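Local coordinates for adhesion and penetration protein autotransporter (Haemophilus influenzae, PDB 3SYJ), which probably acts as a serine protease, promotes adherence to and invasion of host cells, and self-associates through its beta-helical passenger domain to aggregate bacteria, at residues A[727-732]-A[747-752]; A[766-771]-A[783-788]; A[770-775]-A[789-794]. All blocks are in the same frame, centred on the assembly; numbering follows the deposited sequence.

Contact 1: residues A[727-732]-A[747-752]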
loop_
_atom_site.group_PDB
_atom_site.type_symbol
_atom_site.label_atom_id
_atom_site.label_comp_id
_atom_site.label_asym_id
_atom_site.label_seq_id
_atom_site.Cartn_x
_atom_site.Cartn_y
_atom_site.Cartn_z
ATOM N N VAL A 727 -7.526 0.902 -12.620
ATOM C CA VAL A 727 -8.728 0.430 -13.286
ATOM C C VAL A 727 -9.317 -0.719 -12.474
ATOM O O VAL A 727 -8.589 -1.597 -12.004
ATOM C CB VAL A 727 -8.438 -0.065 -14.715
ATOM C CG1 VAL A 727 -9.715 -0.564 -15.375
ATOM C CG2 VAL A 727 -7.789 1.032 -15.546
ATOM N N THR A 728 -10.636 -0.701 -12.309
ATOM C CA THR A 728 -11.347 -1.752 -11.594
ATOM C C THR A 728 -12.508 -2.279 -12.435
ATOM O O THR A 728 -13.297 -1.507 -12.976
ATOM C CB THR A 728 -11.874 -1.235 -10.262
ATOM O OG1 THR A 728 -10.773 -0.752 -9.483
ATOM C CG2 THR A 728 -12.584 -2.341 -9.500
ATOM N N LEU A 729 -12.613 -3.594 -12.551
ATOM C CA LEU A 729 -13.607 -4.178 -13.434
ATOM C C LEU A 729 -14.428 -5.225 -12.716
ATOM O O LEU A 729 -13.909 -5.977 -11.897
ATOM C CB LEU A 729 -12.943 -4.801 -14.661
ATOM C CG LEU A 729 -12.098 -3.869 -15.520
ATOM C CD1 LEU A 729 -10.709 -3.776 -14.935
ATOM C CD2 LEU A 729 -12.048 -4.380 -16.944
ATOM N N THR A 730 -15.715 -5.266 -13.034
ATOM C CA THR A 730 -16.621 -6.242 -12.456
ATOM C C THR A 730 -17.550 -6.745 -13.546
ATOM O O THR A 730 -17.515 -6.247 -14.672
ATOM C CB THR A 730 -17.464 -5.621 -11.331
ATOM O OG1 THR A 730 -18.205 -4.512 -11.853
ATOM C CG2 THR A 730 -16.576 -5.137 -10.200
ATOM N N ASN A 731 -18.378 -7.730 -13.215
ATOM C CA ASN A 731 -19.359 -8.236 -14.160
ATOM C C ASN A 731 -18.687 -8.742 -15.429
ATOM O O ASN A 731 -17.789 -9.574 -15.357
ATOM C CB ASN A 731 -20.391 -7.154 -14.470
ATOM C CG ASN A 731 -21.154 -6.713 -13.233
ATOM O OD1 ASN A 731 -21.726 -7.540 -12.525
ATOM N ND2 ASN A 731 -21.159 -5.412 -12.961
ATOM N N HIS A 732 -19.111 -8.244 -16.587
ATOM C CA HIS A 732 -18.509 -8.662 -17.850
ATOM C C HIS A 732 -17.815 -7.503 -18.564
ATOM O O HIS A 732 -17.740 -7.482 -19.794
ATOM C CB HIS A 732 -19.558 -9.275 -18.782
ATOM C CG HIS A 732 -20.196 -10.517 -18.244
ATOM N ND1 HIS A 732 -21.134 -10.494 -17.233
ATOM C CD2 HIS A 732 -20.045 -11.818 -18.588
ATOM C CE1 HIS A 732 -21.527 -11.728 -16.969
ATOM N NE2 HIS A 732 -20.881 -12.550 -17.778
ATOM N N ILE A 747 -4.457 -2.748 -12.120
ATOM C CA ILE A 747 -5.691 -3.284 -12.678
ATOM C C ILE A 747 -6.241 -4.361 -11.760
ATOM O O ILE A 747 -5.520 -5.269 -11.355
ATOM C CB ILE A 747 -5.468 -3.895 -14.064
ATOM C CG1 ILE A 747 -4.943 -2.834 -15.032
ATOM C CG2 ILE A 747 -6.756 -4.515 -14.576
ATOM C CD1 ILE A 747 -4.609 -3.378 -16.401
ATOM N N ARG A 748 -7.523 -4.258 -11.434
ATOM C CA ARG A 748 -8.155 -5.188 -10.509
ATOM C C ARG A 748 -9.402 -5.784 -11.153
ATOM O O ARG A 748 -10.388 -5.083 -11.356
ATOM C CB ARG A 748 -8.521 -4.454 -9.218
ATOM C CG ARG A 748 -9.405 -5.232 -8.253
ATOM C CD ARG A 748 -8.591 -6.043 -7.257
ATOM N NE ARG A 748 -9.454 -6.678 -6.265
ATOM C CZ ARG A 748 -10.124 -7.812 -6.468
ATOM N NH1 ARG A 748 -10.025 -8.447 -7.635
ATOM N NH2 ARG A 748 -10.893 -8.312 -5.503
ATOM N N LEU A 749 -9.360 -7.072 -11.480
ATOM C CA LEU A 749 -10.476 -7.708 -12.172
ATOM C C LEU A 749 -11.224 -8.714 -11.310
ATOM O O LEU A 749 -10.612 -9.570 -10.676
ATOM C CB LEU A 749 -9.996 -8.400 -13.446
ATOM C CG LEU A 749 -9.230 -7.553 -14.455
ATOM C CD1 LEU A 749 -7.735 -7.621 -14.171
ATOM C CD2 LEU A 749 -9.533 -8.047 -15.857
ATOM N N SER A 750 -12.551 -8.609 -11.309
ATOM C CA SER A 750 -13.420 -9.546 -10.600
ATOM C C SER A 750 -14.454 -10.148 -11.542
ATOM O O SER A 750 -14.549 -9.754 -12.701
ATOM C CB SER A 750 -14.138 -8.836 -9.455
ATOM O OG SER A 750 -13.207 -8.269 -8.553
ATOM N N ASP A 751 -15.231 -11.101 -11.036
ATOM C CA ASP A 751 -16.330 -11.694 -11.794
ATOM C C ASP A 751 -15.893 -12.262 -13.144
ATOM O O ASP A 751 -15.047 -13.149 -13.209
ATOM C CB ASP A 751 -17.456 -10.673 -11.993
ATOM C CG ASP A 751 -17.993 -10.123 -10.675
ATOM O OD1 ASP A 751 -18.134 -10.906 -9.705
ATOM O OD2 ASP A 751 -18.275 -8.905 -10.609
ATOM N N ASN A 752 -16.486 -11.749 -14.216
ATOM C CA ASN A 752 -16.185 -12.217 -15.563
ATOM C C ASN A 752 -15.536 -11.143 -16.415
ATOM O O ASN A 752 -15.595 -11.192 -17.642
ATOM C CB ASN A 752 -17.462 -12.689 -16.252
ATOM C CG ASN A 752 -18.209 -13.714 -15.435
ATOM O OD1 ASN A 752 -17.786 -14.866 -15.332
ATOM N ND2 ASN A 752 -19.328 -13.299 -14.842
HETATM O O HOH W 1 -12.838 -5.575 -9.274
#
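D751 reaches across to the neighbouring turn, where its OD2 accepts the backbone N-H of N731: OD2 to N731 N is 2.9 Å and the bond is almost perfectly straight, 178° at the hydrogen. OD2 uses its anti lone pair, the one turned from OD1. With CG anti to its own carbonyl carbon and beside its backbone N (chi1 -57°), the carboxylate lies alongside the N731 side chain, and OD2 also lies against CB of T730. N752 N then donates to N731 O over 2.8 Å, in the carbonyl plane but more bent, so the next turn grips both backbone polar groups of N731. Beyond it the side chains of H732 and N752 run alongside each other. N752 CB sits over a face of the imidazole, 3.8 Å from the centroid of the H732 ring, a CH-pi contact, and the amide is turned only 25° from the ring plane.

These are neighbouring coils of the parallel beta-helix of the passenger domain. Strands 727-729 and 747-749 pair in parallel, joined by bonds from R748 N to V727 O, from L729 N to R748 O and, just beyond the strands, from S750 N to L729 O. V727, L729, I747 and L749 face the buried side, where F735 packs on the first three. L729 CD1 lies 4.0 Å from I747 CG2 and 4.1 Å from L749 CG. On the other face are T728 and R748, whose chain bends at chi2 and leads away toward H767. Beside it a water gives a hydrogen to L729 O, 2.9 Å away, and bonds S750 OG at 2.8 Å.

Contact 2: residues A[766-771]-A[783-788]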
loop_
_atom_site.group_PDB
_atom_site.type_symbol
_atom_site.label_atom_id
_atom_site.label_comp_id
_atom_site.label_asym_id
_atom_site.label_seq_id
_atom_site.Cartn_x
_atom_site.Cartn_y
_atom_site.Cartn_z
ATOM N N VAL A 766 -1.455 -6.433 -11.453
ATOM C CA VAL A 766 -2.724 -7.021 -11.847
ATOM C C VAL A 766 -3.182 -8.048 -10.815
ATOM O O VAL A 766 -2.391 -8.850 -10.318
ATOM C CB VAL A 766 -2.629 -7.694 -13.226
ATOM C CG1 VAL A 766 -3.974 -8.283 -13.622
ATOM C CG2 VAL A 766 -2.145 -6.694 -14.272
ATOM N N HIS A 767 -4.469 -8.021 -10.502
ATOM C CA HIS A 767 -5.025 -8.897 -9.488
ATOM C C HIS A 767 -6.387 -9.396 -9.977
ATOM O O HIS A 767 -7.317 -8.607 -10.158
ATOM C CB HIS A 767 -5.124 -8.126 -8.166
ATOM C CG HIS A 767 -5.781 -8.886 -7.054
ATOM N ND1 HIS A 767 -5.833 -10.262 -7.015
ATOM C CD2 HIS A 767 -6.385 -8.454 -5.919
ATOM C CE1 HIS A 767 -6.460 -10.647 -5.915
ATOM N NE2 HIS A 767 -6.804 -9.569 -5.234
ATOM N N LEU A 768 -6.486 -10.701 -10.229
ATOM C CA LEU A 768 -7.729 -11.305 -10.703
ATOM C C LEU A 768 -8.327 -12.223 -9.652
ATOM O O LEU A 768 -7.603 -12.818 -8.857
ATOM C CB LEU A 768 -7.500 -12.141 -11.963
ATOM C CG LEU A 768 -6.592 -11.668 -13.087
ATOM C CD1 LEU A 768 -5.134 -11.892 -12.722
ATOM C CD2 LEU A 768 -6.958 -12.413 -14.360
ATOM N N THR A 769 -9.652 -12.342 -9.667
ATOM C CA THR A 769 -10.358 -13.326 -8.858
ATOM C C THR A 769 -11.526 -13.849 -9.673
ATOM O O THR A 769 -11.753 -13.397 -10.794
ATOM C CB THR A 769 -10.902 -12.728 -7.556
ATOM O OG1 THR A 769 -11.954 -11.807 -7.862
ATOM C CG2 THR A 769 -9.803 -12.004 -6.791
ATOM N N ASP A 770 -12.258 -14.807 -9.115
ATOM C CA ASP A 770 -13.441 -15.345 -9.775
ATOM C C ASP A 770 -13.103 -15.915 -11.152
ATOM O O ASP A 770 -12.254 -16.795 -11.266
ATOM C CB ASP A 770 -14.531 -14.271 -9.864
ATOM C CG ASP A 770 -14.693 -13.499 -8.559
ATOM O OD1 ASP A 770 -14.489 -14.099 -7.482
ATOM O OD2 ASP A 770 -15.018 -12.293 -8.603
ATOM N N SER A 771 -13.758 -15.420 -12.198
ATOM C CA SER A 771 -13.531 -15.948 -13.544
ATOM C C SER A 771 -12.852 -14.933 -14.459
ATOM O O SER A 771 -12.874 -15.079 -15.684
ATOM C CB SER A 771 -14.852 -16.400 -14.167
ATOM O OG SER A 771 -15.577 -17.209 -13.258
ATOM N N HIS A 783 5.963 -6.253 -13.725
ATOM C CA HIS A 783 5.335 -6.103 -12.416
ATOM C C HIS A 783 4.595 -7.363 -11.962
ATOM O O HIS A 783 4.731 -8.426 -12.564
ATOM C CB HIS A 783 4.431 -4.865 -12.382
ATOM C CG HIS A 783 5.177 -3.576 -12.544
ATOM N ND1 HIS A 783 5.551 -2.791 -11.473
ATOM C CD2 HIS A 783 5.642 -2.948 -13.649
ATOM C CE1 HIS A 783 6.204 -1.730 -11.913
ATOM N NE2 HIS A 783 6.274 -1.803 -13.230
ATOM N N GLN A 784 3.828 -7.237 -10.886
ATOM C CA GLN A 784 3.223 -8.395 -10.234
ATOM C C GLN A 784 1.885 -8.789 -10.859
ATOM O O GLN A 784 1.080 -7.928 -11.210
ATOM C CB GLN A 784 3.056 -8.129 -8.725
ATOM C CG GLN A 784 4.382 -8.034 -7.952
ATOM C CD GLN A 784 4.232 -7.505 -6.519
ATOM O OE1 GLN A 784 3.187 -7.667 -5.883
ATOM N NE2 GLN A 784 5.289 -6.870 -6.011
ATOM N N ILE A 785 1.660 -10.092 -11.011
ATOM C CA ILE A 785 0.330 -10.593 -11.359
ATOM C C ILE A 785 -0.148 -11.629 -10.344
ATOM O O ILE A 785 0.536 -12.615 -10.081
ATOM C CB ILE A 785 0.269 -11.219 -12.762
ATOM C CG1 ILE A 785 0.845 -10.268 -13.807
ATOM C CG2 ILE A 785 -1.169 -11.564 -13.114
ATOM C CD1 ILE A 785 0.787 -10.819 -15.209
ATOM N N GLN A 786 -1.328 -11.400 -9.783
ATOM C CA GLN A 786 -1.904 -12.298 -8.790
ATOM C C GLN A 786 -3.265 -12.791 -9.265
ATOM O O GLN A 786 -4.172 -11.996 -9.514
ATOM C CB GLN A 786 -2.036 -11.579 -7.442
ATOM C CG GLN A 786 -3.154 -12.093 -6.540
ATOM C CD GLN A 786 -2.795 -13.382 -5.829
ATOM O OE1 GLN A 786 -1.642 -13.594 -5.441
ATOM N NE2 GLN A 786 -3.786 -14.255 -5.650
ATOM N N GLY A 787 -3.405 -14.103 -9.400
ATOM C CA GLY A 787 -4.656 -14.682 -9.848
ATOM C C GLY A 787 -5.024 -15.922 -9.061
ATOM O O GLY A 787 -4.213 -16.829 -8.905
ATOM N N ASP A 788 -6.251 -15.968 -8.559
ATOM C CA ASP A 788 -6.691 -17.142 -7.820
ATOM C C ASP A 788 -7.838 -17.876 -8.497
ATOM O O ASP A 788 -8.174 -17.607 -9.652
ATOM C CB ASP A 788 -7.012 -16.809 -6.358
ATOM C CG ASP A 788 -7.932 -15.616 -6.214
ATOM O OD1 ASP A 788 -9.101 -15.712 -6.659
ATOM O OD2 ASP A 788 -7.490 -14.591 -5.639
#
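H767 and Q786 stand side by side and point the same way from one face of the paired strands, but their flat ends are turned 77° apart. CG of Q786 comes to 3.3 Å from ND1 of H767, and at the ring edge, in its plane, ND1 donates a weak hydrogen bond to Q786 O at 3.5 Å. That carbonyl already takes the much shorter bond from L768 N, 2.7 Å to Q786 O, so two donors from successive residues share it. Having its CG anti to the backbone N (chi1 176°) brings the H767 ring to this place. D788 approaches the CE1 edge of the same ring, its carboxylate nearly perpendicular to it at 81°, with OD2 4.1 Å from CE1 of H767. The other carboxylate oxygen, D788 OD1, lies beside T769, 3.6 Å from its CB, the two side chains pointing the same way.

The opposite, buried face is apolar. L768 slants across I785, its CD1 4.0 Å from I785 CG2 and 3.4 Å from Q786 O. V766 CB meets the same methyl, at 4.1 Å from I785 CG2, while G787, paired with L768, brings no side chain to this face.

Strands 766-768 and 785-787 are parallel neighbours in successive coils of the beta-helix. Strand 747-749 flanks the first on its far edge, with R748 packing on H767 and L749 on V766, and inside the coil F774 of strand 773-777 and V793 of strand 792-796 close over L768 and I785.

Contact 3: residues A[770-775]-A[789-794]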
loop_
_atom_site.group_PDB
_atom_site.type_symbol
_atom_site.label_atom_id
_atom_site.label_comp_id
_atom_site.label_asym_id
_atom_site.label_seq_id
_atom_site.Cartn_x
_atom_site.Cartn_y
_atom_site.Cartn_z
ATOM N N ASP A 770 -12.258 -14.807 -9.115
ATOM C CA ASP A 770 -13.441 -15.345 -9.775
ATOM C C ASP A 770 -13.103 -15.915 -11.152
ATOM O O ASP A 770 -12.254 -16.795 -11.266
ATOM C CB ASP A 770 -14.531 -14.271 -9.864
ATOM C CG ASP A 770 -14.693 -13.499 -8.559
ATOM O OD1 ASP A 770 -14.489 -14.099 -7.482
ATOM O OD2 ASP A 770 -15.018 -12.293 -8.603
ATOM N N SER A 771 -13.758 -15.420 -12.198
ATOM C CA SER A 771 -13.531 -15.948 -13.544
ATOM C C SER A 771 -12.852 -14.933 -14.459
ATOM O O SER A 771 -12.874 -15.079 -15.684
ATOM C CB SER A 771 -14.852 -16.400 -14.167
ATOM O OG SER A 771 -15.577 -17.209 -13.258
ATOM N N ALA A 772 -12.250 -13.910 -13.858
ATOM C CA ALA A 772 -11.630 -12.825 -14.614
ATOM C C ALA A 772 -10.484 -13.319 -15.492
ATOM O O ALA A 772 -9.877 -14.352 -15.214
ATOM C CB ALA A 772 -11.149 -11.734 -13.670
ATOM N N GLN A 773 -10.193 -12.579 -16.557
ATOM C CA GLN A 773 -9.089 -12.926 -17.444
ATOM C C GLN A 773 -8.201 -11.726 -17.747
ATOM O O GLN A 773 -8.689 -10.618 -17.980
ATOM C CB GLN A 773 -9.608 -13.524 -18.752
ATOM C CG GLN A 773 -10.257 -14.883 -18.586
ATOM C CD GLN A 773 -10.294 -15.679 -19.882
ATOM O OE1 GLN A 773 -11.126 -16.574 -20.050
ATOM N NE2 GLN A 773 -9.391 -15.358 -20.805
ATOM N N PHE A 774 -6.893 -11.958 -17.743
ATOM C CA PHE A 774 -5.931 -10.930 -18.113
ATOM C C PHE A 774 -5.074 -11.399 -19.272
ATOM O O PHE A 774 -4.470 -12.472 -19.221
ATOM C CB PHE A 774 -5.036 -10.549 -16.933
ATOM C CG PHE A 774 -3.951 -9.562 -17.290
ATOM C CD1 PHE A 774 -4.267 -8.248 -17.606
ATOM C CD2 PHE A 774 -2.617 -9.947 -17.305
ATOM C CE1 PHE A 774 -3.272 -7.337 -17.930
ATOM C CE2 PHE A 774 -1.619 -9.043 -17.626
ATOM C CZ PHE A 774 -1.949 -7.736 -17.940
ATOM N N SER A 775 -5.016 -10.577 -20.313
ATOM C CA SER A 775 -4.295 -10.923 -21.519
ATOM C C SER A 775 -3.168 -9.920 -21.802
ATOM O O SER A 775 -3.374 -8.705 -21.799
ATOM C CB SER A 775 -5.268 -11.012 -22.693
ATOM O OG SER A 775 -4.685 -11.687 -23.792
ATOM N N LYS A 789 -8.432 -18.798 -7.752
ATOM C CA LYS A 789 -9.310 -19.824 -8.299
ATOM C C LYS A 789 -10.280 -19.328 -9.361
ATOM O O LYS A 789 -11.079 -18.428 -9.114
ATOM C CB LYS A 789 -10.056 -20.531 -7.162
ATOM C CG LYS A 789 -9.126 -21.154 -6.122
ATOM C CD LYS A 789 -9.897 -21.845 -5.006
ATOM C CE LYS A 789 -8.980 -22.737 -4.186
ATOM N NZ LYS A 789 -7.755 -22.007 -3.757
ATOM N N GLY A 790 -10.199 -19.932 -10.544
ATOM C CA GLY A 790 -11.086 -19.609 -11.650
ATOM C C GLY A 790 -10.442 -18.750 -12.727
ATOM O O GLY A 790 -10.804 -18.829 -13.906
ATOM N N THR A 791 -9.467 -17.939 -12.323
ATOM C CA THR A 791 -8.883 -16.923 -13.201
ATOM C C THR A 791 -7.871 -17.456 -14.213
ATOM O O THR A 791 -7.153 -18.422 -13.950
ATOM C CB THR A 791 -8.216 -15.801 -12.384
ATOM O OG1 THR A 791 -7.160 -16.347 -11.585
ATOM C CG2 THR A 791 -9.230 -15.144 -11.477
ATOM N N THR A 792 -7.818 -16.804 -15.372
ATOM C CA THR A 792 -6.889 -17.184 -16.428
ATOM C C THR A 792 -6.018 -16.014 -16.872
ATOM O O THR A 792 -6.519 -14.951 -17.224
ATOM C CB THR A 792 -7.626 -17.714 -17.661
ATOM O OG1 THR A 792 -8.472 -18.804 -17.283
ATOM C CG2 THR A 792 -6.630 -18.188 -18.699
ATOM N N VAL A 793 -4.707 -16.222 -16.847
ATOM C CA VAL A 793 -3.770 -15.251 -17.385
ATOM C C VAL A 793 -3.256 -15.807 -18.700
ATOM O O VAL A 793 -2.976 -17.001 -18.801
ATOM C CB VAL A 793 -2.587 -15.005 -16.429
ATOM C CG1 VAL A 793 -1.545 -14.122 -17.091
ATOM C CG2 VAL A 793 -3.067 -14.379 -15.138
ATOM N N THR A 794 -3.140 -14.948 -19.707
ATOM C CA THR A 794 -2.693 -15.372 -21.028
ATOM C C THR A 794 -1.634 -14.433 -21.601
ATOM O O THR A 794 -1.788 -13.215 -21.564
ATOM C CB THR A 794 -3.875 -15.446 -22.002
ATOM O OG1 THR A 794 -4.911 -16.255 -21.431
ATOM C CG2 THR A 794 -3.440 -16.040 -23.331
HETATM O O HOH W 2 -6.723 -14.480 -20.582
#
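This is a parallel strand pairing in the beta-helix of the passenger domain, together with the turns that lead into the two strands from the preceding face of each coil. Strands 773-775 and 792-794 lie 4.8 Å apart axis to axis and run within 7° of parallel, matching Q773 with T792, F774 with V793 and S775 with T794. Three backbone bonds join them: T792 N to A772 O, F774 N to T792 O and T794 N to F774 O. F774 and V793 face the interior, where V793 CG1 approaches the edge of the phenyl ring, 4.3 Å from F774 CD2; L768 and I785 pack on both residues from the neighbouring face.

The turns pass each other closely. D770 O comes within 3.1 Å of G790 CA, and glycine, lacking a CB, fits there with a positive phi of 104°. Next to it T791 sends CG2 toward the same oxygen, 3.5 Å from D770 O, while its OG1 bonds D788 O. The carboxylate of D770 points back to the previous coil, where OD2 takes the N-H of D751.

On the outer face Q773 runs alongside T792, CG 4.0 Å from T792 CB, and its extended chain carries the amide to a water. Q773 NE2 donates to that water at 2.8 Å, and the water is also hydrogen-bonded to T794 OG1, 2.7 Å away.

Overall arrangement
Going from the N terminus, contact 1 closes first, joining 727-732 to 747-752 one coil later. Contact 2 follows in series, opening at 766 and closing at 783-788. Contact 3 starts within contact 2's first segment, since D770 and S771 belong to both, and ends at 789-794, directly after contact 2's second segment, so these two overlap along the chain without nesting. Strands 747-749 and 766-768 are neighbours, which puts contacts 1 and 2 on the same face of the beta-helix, their centres about 10 Å apart. Contact 3 lies on the next face round, its centre about 7 Å from that of contact 2, and T769 and T791 touch where they meet.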